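Local atomic coordinates of glucose-binding protein (Thermus thermophilus HB27, PDB entry 2B3F), a protein that binds glucose and galactose and probably serves as the solute-binding component of a sugar transport system. Residues G73-V76 and V77-R80; D143-L146 and A147-T151; Q169-L172 and W173-V176; G192-K195 and F196-K200; S358-G361 and T362-E365. One frame throughout, in Å; residues are numbered along the deposited sequence.

In the fold
All five interactions are local and follow one another along the chain; none nests in or crosses another. Interaction 1 (73-80) closes the C-terminal end of helix 69-76 at the surface. Interaction 2 (143-151) is a turn of helix 142-154, on the other side of the chain's centre, about 45 Å from interaction 1 between centres. Interaction 3 (169-176) lies buried in helix 166-190, close to the sugar. Interaction 4 (192-200) is the connection from that helix into helix 199-212. Interaction 5 (358-365), in helix 354-370, packs directly on interaction 3, where F360 meets W173. Helix 199-212 also touches side chains of interactions 2, 3 and 5.

Interaction 1: G73-V76 and V77-R80; sequences GTWV and VANR
W75 O accepts from R80 N at 2.9 Å and V76 O accepts from N79 N at 2.8 Å, so the chain leaves helix 69-76 through a Schellman motif. N79 has the positive phi of this motif (63°). A type I beta turn runs from V76 to N79. The bond from R80 N points almost straight at the W75 carbonyl, with a C=O...N angle of 176°. N79 N instead sits above the plane of the V76 carbonyl. One residue earlier, A78 N makes a weak bond to T74 O at 3.4 Å.

The side chains follow this turn. W75 holds CG anti to its carbonyl carbon, and this sets the indole beside A78 and R80. Its ring atom CE3 meets R80 CG at 4.0 Å and A78 CB at 4.2 Å. Both approach the ring obliquely. The R80 chain bends at chi2, and its guanidinium plane is 39° from the indole plane. The methyl T74 CG2 lies over one indole face, toward the rim. V77 CG2 packs back on the last helical turn, 3.2 Å from G73 O.

Helix 44-55 receives the indole through L50, M54 and L55. R80 NH1 bonds to M54 O, and T74 OG1 to E354. V76 and V77 touch Y107 in strand 106-107. The cap thus lies between helix 44-55 and that strand.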
loop_
_atom_site.group_PDB
_atom_site.type_symbol
_atom_site.label_atom_id
_atom_site.label_comp_id
_atom_site.label_asym_id
_atom_site.label_seq_id
_atom_site.Cartn_x
_atom_site.Cartn_y
_atom_site.Cartn_z
ATOM N N GLY A 73 13.295 8.850 -4.854
ATOM C CA GLY A 73 14.578 8.190 -5.042
ATOM C C GLY A 73 14.779 7.550 -6.394
ATOM O O GLY A 73 15.881 7.058 -6.677
ATOM N N THR A 74 13.738 7.530 -7.229
ATOM C CA THR A 74 13.877 6.943 -8.568
ATOM C C THR A 74 13.818 8.003 -9.675
ATOM O O THR A 74 14.877 8.444 -10.127
ATOM C CB THR A 74 12.900 5.785 -8.765
ATOM O OG1 THR A 74 13.136 4.812 -7.722
ATOM C CG2 THR A 74 13.120 5.116 -10.119
ATOM N N TRP A 75 12.630 8.419 -10.111
ATOM C CA TRP A 75 12.555 9.250 -11.337
ATOM C C TRP A 75 12.730 10.740 -11.068
ATOM O O TRP A 75 13.093 11.486 -11.987
ATOM C CB TRP A 75 11.305 8.921 -12.201
ATOM C CG TRP A 75 11.338 7.472 -12.596
ATOM C CD1 TRP A 75 10.452 6.492 -12.243
ATOM C CD2 TRP A 75 12.369 6.830 -13.340
ATOM N NE1 TRP A 75 10.868 5.281 -12.736
ATOM C CE2 TRP A 75 12.043 5.453 -13.408
ATOM C CE3 TRP A 75 13.545 7.276 -13.951
ATOM C CZ2 TRP A 75 12.846 4.528 -14.072
ATOM C CZ3 TRP A 75 14.346 6.354 -14.605
ATOM C CH2 TRP A 75 13.994 4.990 -14.657
ATOM N N VAL A 76 12.512 11.153 -9.817
ATOM C CA VAL A 76 12.758 12.546 -9.405
ATOM C C VAL A 76 14.251 12.851 -9.312
ATOM O O VAL A 76 14.741 13.797 -9.979
ATOM C CB VAL A 76 12.026 12.890 -8.098
ATOM C CG1 VAL A 76 12.437 14.263 -7.593
ATOM C CG2 VAL A 76 10.498 12.826 -8.318
ATOM N N VAL A 77 15.000 12.070 -8.532
ATOM C CA VAL A 77 16.452 12.289 -8.440
ATOM C C VAL A 77 17.148 12.127 -9.788
ATOM O O VAL A 77 18.210 12.710 -10.016
ATOM C CB VAL A 77 17.169 11.379 -7.396
ATOM C CG1 VAL A 77 16.711 11.706 -5.988
ATOM C CG2 VAL A 77 16.969 9.931 -7.708
ATOM N N ALA A 78 16.553 11.343 -10.678
ATOM C CA ALA A 78 17.082 11.169 -12.026
ATOM C C ALA A 78 16.704 12.309 -12.979
ATOM O O ALA A 78 17.059 12.252 -14.155
ATOM C CB ALA A 78 16.639 9.836 -12.589
ATOM N N ASN A 79 15.973 13.311 -12.482
ATOM C CA ASN A 79 15.611 14.488 -13.272
ATOM C C ASN A 79 14.735 14.128 -14.475
ATOM O O ASN A 79 14.892 14.676 -15.564
ATOM C CB ASN A 79 16.905 15.227 -13.690
ATOM C CG ASN A 79 17.693 15.741 -12.480
ATOM O OD1 ASN A 79 18.870 15.380 -12.274
ATOM N ND2 ASN A 79 17.031 16.548 -11.645
ATOM N N ARG A 80 13.816 13.181 -14.279
ATOM C CA ARG A 80 12.924 12.722 -15.356
ATOM C C ARG A 80 11.469 13.163 -15.209
ATOM O O ARG A 80 10.649 12.852 -16.074
ATOM C CB ARG A 80 12.978 11.187 -15.462
ATOM C CG ARG A 80 14.312 10.652 -15.910
ATOM C CD ARG A 80 14.732 11.087 -17.341
ATOM N NE ARG A 80 15.938 10.354 -17.773
ATOM C CZ ARG A 80 15.922 9.241 -18.510
ATOM N NH1 ARG A 80 14.778 8.713 -18.917
ATOM N NH2 ARG A 80 17.057 8.631 -18.844
#

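Interaction 2: D143-L146 and A147-T151; sequences DKFL and ATCQT. Unlike the reference sequence in segment 143-146: K144 (reference Glu).
C149 N bonds to F145 O at 2.9 Å, and T148 N to K144 O at the same distance. These are i to i+4 bonds of an alpha-helix, here helix 142-154. A147 N to D143 O and Q150 N to L146 O continue the series at 3.1 Å. K144 differs from the reference sequence, which has a glutamate there. A147 O is gripped twice, by T151 N and T151 OG1, which come from opposite faces of its carbonyl plane.

On the buried side, C149 SG makes a sulfur-aromatic contact with F145. The sulfur stands over one ring face, 3.8 Å from the centroid and 21° off the normal. The F145 ring reaches this place with CG anti to its backbone N (chi1 175°). C149 SG swings back beside its own N (chi1 -76°). W142 meets the F145 ring edge-to-face. V211 of helix 199-212 touches both F145 and L146. A serine in place of F145 would probably leave C149 SG without its aromatic face and open a gap beside V211.

The sulfur is offset toward the rim. Its closest ring atom is F145 CZ, 3.6 Å from C149 SG.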
loop_
_atom_site.group_PDB
_atom_site.type_symbol
_atom_site.label_atom_id
_atom_site.label_comp_id
_atom_site.label_asym_id
_atom_site.label_seq_id
_atom_site.Cartn_x
_atom_site.Cartn_y
_atom_site.Cartn_z
ATOM N N ASP A 143 0.755 -11.777 20.742
ATOM C CA ASP A 143 0.657 -12.919 21.672
ATOM C C ASP A 143 -0.732 -13.534 21.645
ATOM O O ASP A 143 -0.869 -14.753 21.547
ATOM C CB ASP A 143 1.050 -12.522 23.103
ATOM C CG ASP A 143 2.557 -12.416 23.286
ATOM O OD1 ASP A 143 3.314 -12.977 22.477
ATOM O OD2 ASP A 143 3.005 -11.745 24.229
ATOM N N LYS A 144 -1.764 -12.700 21.702
ATOM C CA LYS A 144 -3.138 -13.198 21.603
ATOM C C LYS A 144 -3.468 -13.792 20.216
ATOM O O LYS A 144 -4.225 -14.748 20.099
ATOM C CB LYS A 144 -4.143 -12.102 21.983
ATOM C CG LYS A 144 -3.991 -11.598 23.428
ATOM C CD LYS A 144 -4.917 -10.409 23.729
ATOM C CE LYS A 144 -4.694 -9.866 25.139
ATOM N NZ LYS A 144 -5.981 -9.582 25.856
ATOM N N PHE A 145 -2.892 -13.220 19.164
ATOM C CA PHE A 145 -3.018 -13.785 17.822
ATOM C C PHE A 145 -2.472 -15.213 17.774
ATOM O O PHE A 145 -3.110 -16.120 17.250
ATOM C CB PHE A 145 -2.280 -12.887 16.798
ATOM C CG PHE A 145 -2.253 -13.443 15.406
ATOM C CD1 PHE A 145 -3.255 -13.132 14.494
ATOM C CD2 PHE A 145 -1.214 -14.260 14.998
ATOM C CE1 PHE A 145 -3.227 -13.651 13.208
ATOM C CE2 PHE A 145 -1.180 -14.791 13.721
ATOM C CZ PHE A 145 -2.192 -14.491 12.825
ATOM N N LEU A 146 -1.275 -15.400 18.294
ATOM C CA LEU A 146 -0.634 -16.707 18.248
ATOM C C LEU A 146 -1.403 -17.739 19.075
ATOM O O LEU A 146 -1.550 -18.872 18.651
ATOM C CB LEU A 146 0.808 -16.605 18.733
ATOM C CG LEU A 146 1.752 -15.818 17.812
ATOM C CD1 LEU A 146 3.054 -15.553 18.533
ATOM C CD2 LEU A 146 1.983 -16.547 16.506
ATOM N N ALA A 147 -1.897 -17.328 20.241
ATOM C CA ALA A 147 -2.735 -18.202 21.093
ATOM C C ALA A 147 -4.061 -18.582 20.437
ATOM O O ALA A 147 -4.471 -19.747 20.460
ATOM C CB ALA A 147 -2.978 -17.538 22.456
ATOM N N THR A 148 -4.735 -17.604 19.835
ATOM C CA THR A 148 -5.973 -17.876 19.108
ATOM C C THR A 148 -5.748 -18.811 17.918
ATOM O O THR A 148 -6.539 -19.712 17.668
ATOM C CB THR A 148 -6.661 -16.557 18.655
ATOM O OG1 THR A 148 -7.097 -15.831 19.815
ATOM C CG2 THR A 148 -7.856 -16.837 17.748
ATOM N N CYS A 149 -4.669 -18.600 17.178
ATOM C CA CYS A 149 -4.362 -19.479 16.056
ATOM C C CYS A 149 -4.106 -20.928 16.506
ATOM O O CYS A 149 -4.483 -21.865 15.813
ATOM C CB CYS A 149 -3.153 -18.944 15.267
ATOM S SG CYS A 149 -3.567 -17.532 14.218
ATOM N N GLN A 150 -3.459 -21.094 17.659
ATOM C CA GLN A 150 -3.232 -22.435 18.228
ATOM C C GLN A 150 -4.574 -23.107 18.576
ATOM O O GLN A 150 -4.848 -24.242 18.173
ATOM C CB GLN A 150 -2.332 -22.340 19.456
ATOM C CG GLN A 150 -1.779 -23.685 19.935
ATOM C CD GLN A 150 -0.698 -24.237 19.009
ATOM O OE1 GLN A 150 -0.972 -24.619 17.862
ATOM N NE2 GLN A 150 0.541 -24.292 19.510
ATOM N N THR A 151 -5.426 -22.372 19.284
ATOM C CA THR A 151 -6.812 -22.796 19.520
ATOM C C THR A 151 -7.504 -23.222 18.224
ATOM O O THR A 151 -8.184 -24.252 18.186
ATOM C CB THR A 151 -7.630 -21.667 20.185
ATOM O OG1 THR A 151 -7.040 -21.330 21.439
ATOM C CG2 THR A 151 -9.080 -22.083 20.417
#

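Interaction 3: Q169-L172 and W173-V176; sequences QQHL and WESV
W173 N bonds to Q169 O and E174 N to Q170 O, both at 3.0 Å, in one buried turn of helix 166-190. V176 N donates to L172 O at 3.1 Å. E174 N also makes a weak bond to H171 O.

E174 CG stands between its backbone N and carbonyl carbon (chi1 67°). This places CG against H171 O at 3.3 Å. Beyond CG the chain is extended, and E174 OE2 lies obliquely to the H171 ring, 4.4 Å from H171 ND1. Water 1 donates to H171 O at 2.8 Å and is 2.6 Å from S175 OG, bridging the two residues. S175 OG also bonds to S266 OG. W173 CB rests on Q170 O at 3.3 Å. L172 CD1 and V176 CG2 meet more loosely, both facing helix 199-212.

The polar ends are held from outside the turn. E174 OE2 bonds to S121 and S345, and E174 OE1 to V347 N. H171 NE2 bonds to S121 O and H171 ND1 to H348, which lines the galactose pocket. The H171 side chain is about 7 Å from the sugar. This network probably makes H171 a second-shell support that positions H348.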
loop_
_atom_site.group_PDB
_atom_site.type_symbol
_atom_site.label_atom_id
_atom_site.label_comp_id
_atom_site.label_asym_id
_atom_site.label_seq_id
_atom_site.Cartn_x
_atom_site.Cartn_y
_atom_site.Cartn_z
ATOM N N GLN A 169 4.102 -11.240 2.068
ATOM C CA GLN A 169 4.857 -11.647 3.247
ATOM C C GLN A 169 5.612 -10.448 3.812
ATOM O O GLN A 169 5.649 -10.249 5.015
ATOM C CB GLN A 169 5.802 -12.789 2.902
ATOM C CG GLN A 169 5.091 -14.018 2.363
ATOM C CD GLN A 169 6.012 -14.920 1.532
ATOM O OE1 GLN A 169 7.251 -14.854 1.646
ATOM N NE2 GLN A 169 5.407 -15.725 0.647
ATOM N N GLN A 170 6.181 -9.637 2.930
ATOM C CA GLN A 170 6.780 -8.360 3.330
ATOM C C GLN A 170 5.723 -7.468 3.976
ATOM O O GLN A 170 5.988 -6.811 4.978
ATOM C CB GLN A 170 7.362 -7.640 2.137
ATOM C CG GLN A 170 8.501 -8.359 1.373
ATOM C CD GLN A 170 9.011 -7.489 0.245
ATOM O OE1 GLN A 170 9.275 -6.304 0.451
ATOM N NE2 GLN A 170 9.132 -8.051 -0.950
ATOM N N HIS A 171 4.530 -7.458 3.381
ATOM C CA HIS A 171 3.399 -6.688 3.876
ATOM C C HIS A 171 3.042 -7.077 5.300
ATOM O O HIS A 171 2.876 -6.230 6.158
ATOM C CB HIS A 171 2.179 -6.847 2.971
ATOM C CG HIS A 171 1.099 -5.868 3.289
ATOM N ND1 HIS A 171 0.871 -4.740 2.528
ATOM C CD2 HIS A 171 0.224 -5.824 4.322
ATOM C CE1 HIS A 171 -0.115 -4.049 3.077
ATOM N NE2 HIS A 171 -0.533 -4.690 4.158
ATOM N N LEU A 172 2.928 -8.379 5.538
ATOM C CA LEU A 172 2.723 -8.881 6.887
ATOM C C LEU A 172 3.852 -8.434 7.830
ATOM O O LEU A 172 3.594 -7.975 8.948
ATOM C CB LEU A 172 2.683 -10.395 6.848
ATOM C CG LEU A 172 2.620 -11.104 8.177
ATOM C CD1 LEU A 172 1.364 -10.726 8.967
ATOM C CD2 LEU A 172 2.671 -12.619 7.855
ATOM N N TRP A 173 5.093 -8.545 7.365
ATOM C CA TRP A 173 6.259 -8.175 8.159
ATOM C C TRP A 173 6.193 -6.713 8.637
ATOM O O TRP A 173 6.491 -6.440 9.778
ATOM C CB TRP A 173 7.562 -8.387 7.388
ATOM C CG TRP A 173 8.800 -8.088 8.197
ATOM C CD1 TRP A 173 9.502 -8.964 8.995
ATOM C CD2 TRP A 173 9.495 -6.825 8.303
ATOM N NE1 TRP A 173 10.569 -8.330 9.579
ATOM C CE2 TRP A 173 10.600 -7.023 9.174
ATOM C CE3 TRP A 173 9.291 -5.558 7.748
ATOM C CZ2 TRP A 173 11.499 -5.996 9.491
ATOM C CZ3 TRP A 173 10.176 -4.540 8.063
ATOM C CH2 TRP A 173 11.269 -4.765 8.937
ATOM N N GLU A 174 5.758 -5.783 7.785
ATOM C CA GLU A 174 5.781 -4.366 8.227
ATOM C C GLU A 174 4.774 -4.121 9.353
ATOM O O GLU A 174 5.016 -3.299 10.235
ATOM C CB GLU A 174 5.673 -3.361 7.083
ATOM C CG GLU A 174 4.385 -3.298 6.302
ATOM C CD GLU A 174 4.461 -2.264 5.170
ATOM O OE1 GLU A 174 5.595 -1.853 4.797
ATOM O OE2 GLU A 174 3.393 -1.892 4.646
ATOM N N SER A 175 3.665 -4.850 9.353
ATOM C CA SER A 175 2.729 -4.799 10.500
ATOM C C SER A 175 3.370 -5.368 11.768
ATOM O O SER A 175 3.292 -4.773 12.846
ATOM C CB SER A 175 1.432 -5.532 10.219
ATOM O OG SER A 175 0.477 -4.693 9.592
ATOM N N VAL A 176 3.996 -6.534 11.641
ATOM C CA VAL A 176 4.689 -7.140 12.777
ATOM C C VAL A 176 5.771 -6.208 13.323
ATOM O O VAL A 176 5.836 -5.982 14.538
ATOM C CB VAL A 176 5.280 -8.536 12.412
ATOM C CG1 VAL A 176 6.177 -9.068 13.529
ATOM C CG2 VAL A 176 4.170 -9.524 12.087
HETATM O O HOH W 1 0.964 -4.358 7.048
#

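Interaction 4: G192-K195 and F196-K200; sequences GKLK and FTDPK
The F196 ring is met obliquely by the K195 carbonyl carbon, and W190 meets it edge-to-face. The other flat group, the D198 carboxylate, has L194 CD1 3.5 Å from D198 CG. The two side chains cross at about a right angle. This is a type I beta turn, K195 to D198, leading into the N-cap of helix 199-212.

D198 is the N-cap. Its OD1 accepts from K200 N at 2.9 Å, on the anti side and 18° out of the carboxylate plane. D198 CG is anti to its backbone N (chi1 -170°), which brings the carboxylate round to that amide. With an alanine here, K200 N would probably lose its capping acceptor and L194 CD1 its contact with the carboxylate, keeping only that with CB. D198 N closes the turn on K195 O at 3.1 Å, from above the carbonyl plane.

The K195 chain runs alongside T197, in the same direction, with T197 OG1 3.7 Å from K195 CE. Water 2 joins them. It accepts from K195 NZ and also bonds to T197 OG1. Two flanking helices hold the connection: L194 packs on L189 of helix 166-190, while F196 N bonds to Q381 of helix 373-387. K200 reaches a salt bridge with D185. On the way, its chain passes L194, with K200 CE 3.9 Å from L194 CD1.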
loop_
_atom_site.group_PDB
_atom_site.type_symbol
_atom_site.label_atom_id
_atom_site.label_comp_id
_atom_site.label_asym_id
_atom_site.label_seq_id
_atom_site.Cartn_x
_atom_site.Cartn_y
_atom_site.Cartn_z
ATOM N N GLY A 192 17.885 5.838 9.671
ATOM C CA GLY A 192 19.166 5.220 10.016
ATOM C C GLY A 192 19.572 5.352 11.471
ATOM O O GLY A 192 20.704 5.013 11.834
ATOM N N LYS A 193 18.662 5.829 12.316
ATOM C CA LYS A 193 18.966 5.970 13.740
ATOM C C LYS A 193 18.900 4.645 14.462
ATOM O O LYS A 193 19.586 4.455 15.467
ATOM C CB LYS A 193 18.035 6.977 14.414
ATOM C CG LYS A 193 18.378 8.421 14.030
ATOM C CD LYS A 193 17.508 9.410 14.782
ATOM C CE LYS A 193 17.979 10.849 14.554
ATOM N NZ LYS A 193 16.827 11.801 14.753
ATOM N N LEU A 194 18.079 3.728 13.960
ATOM C CA LEU A 194 18.017 2.377 14.510
ATOM C C LEU A 194 18.486 1.413 13.434
ATOM O O LEU A 194 17.956 1.410 12.317
ATOM C CB LEU A 194 16.606 2.027 14.958
ATOM C CG LEU A 194 16.388 0.640 15.580
ATOM C CD1 LEU A 194 17.009 0.519 16.960
ATOM C CD2 LEU A 194 14.922 0.368 15.659
ATOM N N LYS A 195 19.478 0.598 13.784
ATOM C CA LYS A 195 19.990 -0.421 12.886
ATOM C C LYS A 195 19.059 -1.639 12.888
ATOM O O LYS A 195 18.425 -1.952 13.903
ATOM C CB LYS A 195 21.410 -0.838 13.285
ATOM C CG LYS A 195 22.461 0.254 13.060
ATOM C CD LYS A 195 23.904 -0.279 13.128
ATOM C CE LYS A 195 24.270 -1.136 11.886
ATOM N NZ LYS A 195 25.729 -1.522 11.694
ATOM N N PHE A 196 18.994 -2.309 11.735
ATOM C CA PHE A 196 18.227 -3.545 11.589
ATOM C C PHE A 196 18.786 -4.665 12.463
ATOM O O PHE A 196 18.075 -5.582 12.821
ATOM C CB PHE A 196 18.194 -3.990 10.121
ATOM C CG PHE A 196 17.361 -3.090 9.244
ATOM C CD1 PHE A 196 16.012 -3.333 9.080
ATOM C CD2 PHE A 196 17.923 -1.986 8.625
ATOM C CE1 PHE A 196 15.238 -2.495 8.279
ATOM C CE2 PHE A 196 17.146 -1.140 7.844
ATOM C CZ PHE A 196 15.816 -1.403 7.680
ATOM N N THR A 197 20.064 -4.561 12.796
ATOM C CA THR A 197 20.746 -5.517 13.658
ATOM C C THR A 197 20.598 -5.204 15.151
ATOM O O THR A 197 21.078 -5.966 15.985
ATOM C CB THR A 197 22.239 -5.566 13.323
ATOM O OG1 THR A 197 22.761 -4.233 13.312
ATOM C CG2 THR A 197 22.467 -6.205 11.974
ATOM N N ASP A 198 19.942 -4.103 15.496
ATOM C CA ASP A 198 19.610 -3.836 16.897
ATOM C C ASP A 198 18.697 -4.938 17.418
ATOM O O ASP A 198 17.758 -5.355 16.724
ATOM C CB ASP A 198 18.900 -2.496 17.064
ATOM C CG ASP A 198 18.766 -2.094 18.527
ATOM O OD1 ASP A 198 17.827 -2.548 19.214
ATOM O OD2 ASP A 198 19.627 -1.320 18.974
ATOM N N PRO A 199 18.954 -5.425 18.656
ATOM C CA PRO A 199 18.059 -6.432 19.247
ATOM C C PRO A 199 16.566 -6.143 19.126
ATOM O O PRO A 199 15.781 -7.065 18.909
ATOM C CB PRO A 199 18.536 -6.490 20.710
ATOM C CG PRO A 199 19.995 -6.245 20.586
ATOM C CD PRO A 199 20.107 -5.149 19.536
ATOM N N LYS A 200 16.170 -4.878 19.269
ATOM C CA LYS A 200 14.762 -4.502 19.131
ATOM C C LYS A 200 14.234 -4.873 17.738
ATOM O O LYS A 200 13.121 -5.366 17.614
ATOM C CB LYS A 200 14.562 -2.995 19.383
ATOM C CG LYS A 200 14.733 -2.603 20.869
ATOM C CD LYS A 200 14.506 -1.107 21.155
ATOM C CE LYS A 200 15.595 -0.214 20.573
ATOM N NZ LYS A 200 15.315 1.244 20.815
HETATM O O HOH W 2 25.186 -4.150 12.342
#

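Interaction 5: S358-G361 and T362-E365; sequences SQFG and TVME
M364 N bonds to F360 O at 3.0 Å and E365 N to G361 O at 2.9 Å. V363 N reaches Q359 O at 3.3 Å. T362 N adds a weak bond to the same oxygen at 3.1 Å, so Q359 O has two donors. G361 O also has a second donor, N166 ND2 of helix 166-190.

Water 3 makes the solvent-mediated link. It donates to S358 O at 2.6 Å and is hydrogen-bonded to T362 OG1. T362 OG1 stays beside its own backbone N (chi1 -59°), which turns it back toward the preceding turn.

The i to i+4 bonds are those of an alpha-helix, helix 354-370. Its buried side packs on helices 166-190 and 199-212, and V363 also touches A379 of helix 373-387.

The apolar contacts radiate from F360. Its CD1 lies 4.2 Å from V363 CB, and its CE2 is 4.4 Å from M364 CE. Both partners approach the ring obliquely. M364 bends at chi2 and chi3, both near 60°, and this curls the methyl back toward F360. W173 meets the F360 ring with the planes about 60° apart. M364 also touches W173, and it shares W205 with V363. E365 CG packs on the backbone, 3.4 Å from G361 O.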
loop_
_atom_site.group_PDB
_atom_site.type_symbol
_atom_site.label_atom_id
_atom_site.label_comp_id
_atom_site.label_asym_id
_atom_site.label_seq_id
_atom_site.Cartn_x
_atom_site.Cartn_y
_atom_site.Cartn_z
ATOM N N SER A 358 13.380 -2.990 -3.410
ATOM C CA SER A 358 13.539 -4.064 -4.394
ATOM C C SER A 358 14.385 -5.213 -3.838
ATOM O O SER A 358 14.220 -6.348 -4.249
ATOM C CB SER A 358 14.161 -3.524 -5.680
ATOM O OG SER A 358 15.476 -3.036 -5.428
ATOM N N GLN A 359 15.260 -4.927 -2.891
ATOM C CA GLN A 359 16.137 -5.952 -2.326
ATOM C C GLN A 359 15.519 -6.593 -1.088
ATOM O O GLN A 359 15.922 -7.672 -0.665
ATOM C CB GLN A 359 17.490 -5.348 -2.030
ATOM C CG GLN A 359 18.220 -4.965 -3.306
ATOM C CD GLN A 359 19.652 -4.660 -3.057
ATOM O OE1 GLN A 359 20.475 -5.574 -2.949
ATOM N NE2 GLN A 359 19.973 -3.387 -2.928
ATOM N N PHE A 360 14.507 -5.954 -0.513
ATOM C CA PHE A 360 13.894 -6.498 0.690
ATOM C C PHE A 360 13.185 -7.825 0.416
ATOM O O PHE A 360 13.028 -8.632 1.316
ATOM C CB PHE A 360 12.928 -5.508 1.340
ATOM C CG PHE A 360 12.594 -5.849 2.770
ATOM C CD1 PHE A 360 13.550 -5.703 3.777
ATOM C CD2 PHE A 360 11.327 -6.313 3.117
ATOM C CE1 PHE A 360 13.237 -6.003 5.096
ATOM C CE2 PHE A 360 11.025 -6.614 4.424
ATOM C CZ PHE A 360 12.003 -6.468 5.419
ATOM N N GLY A 361 12.733 -8.051 -0.818
ATOM C CA GLY A 361 12.123 -9.337 -1.167
ATOM C C GLY A 361 13.115 -10.491 -1.059
ATOM O O GLY A 361 12.744 -11.609 -0.685
ATOM N N THR A 362 14.372 -10.200 -1.387
ATOM C CA THR A 362 15.489 -11.148 -1.228
ATOM C C THR A 362 15.750 -11.473 0.229
ATOM O O THR A 362 15.940 -12.631 0.628
ATOM C CB THR A 362 16.774 -10.565 -1.853
ATOM O OG1 THR A 362 16.540 -10.318 -3.236
ATOM C CG2 THR A 362 17.964 -11.533 -1.717
ATOM N N VAL A 363 15.761 -10.436 1.054
ATOM C CA VAL A 363 15.822 -10.628 2.488
ATOM C C VAL A 363 14.707 -11.551 2.964
ATOM O O VAL A 363 14.934 -12.476 3.750
ATOM C CB VAL A 363 15.747 -9.284 3.255
ATOM C CG1 VAL A 363 15.739 -9.519 4.756
ATOM C CG2 VAL A 363 16.903 -8.401 2.857
ATOM N N MET A 364 13.492 -11.305 2.493
ATOM C CA MET A 364 12.373 -12.109 2.901
ATOM C C MET A 364 12.555 -13.562 2.449
ATOM O O MET A 364 12.320 -14.470 3.233
ATOM C CB MET A 364 11.058 -11.505 2.376
ATOM C CG MET A 364 9.824 -12.288 2.767
ATOM S SD MET A 364 9.609 -12.432 4.556
ATOM C CE MET A 364 9.493 -10.678 5.025
ATOM N N GLU A 365 13.006 -13.781 1.216
ATOM C CA GLU A 365 13.348 -15.156 0.752
ATOM C C GLU A 365 14.293 -15.868 1.715
ATOM O O GLU A 365 14.055 -17.028 2.096
ATOM C CB GLU A 365 13.967 -15.142 -0.631
ATOM C CG GLU A 365 12.969 -14.851 -1.722
ATOM C CD GLU A 365 13.565 -14.891 -3.118
ATOM O OE1 GLU A 365 14.771 -14.567 -3.282
ATOM O OE2 GLU A 365 12.814 -15.241 -4.068
HETATM O O HOH W 3 13.986 -8.876 -3.740
#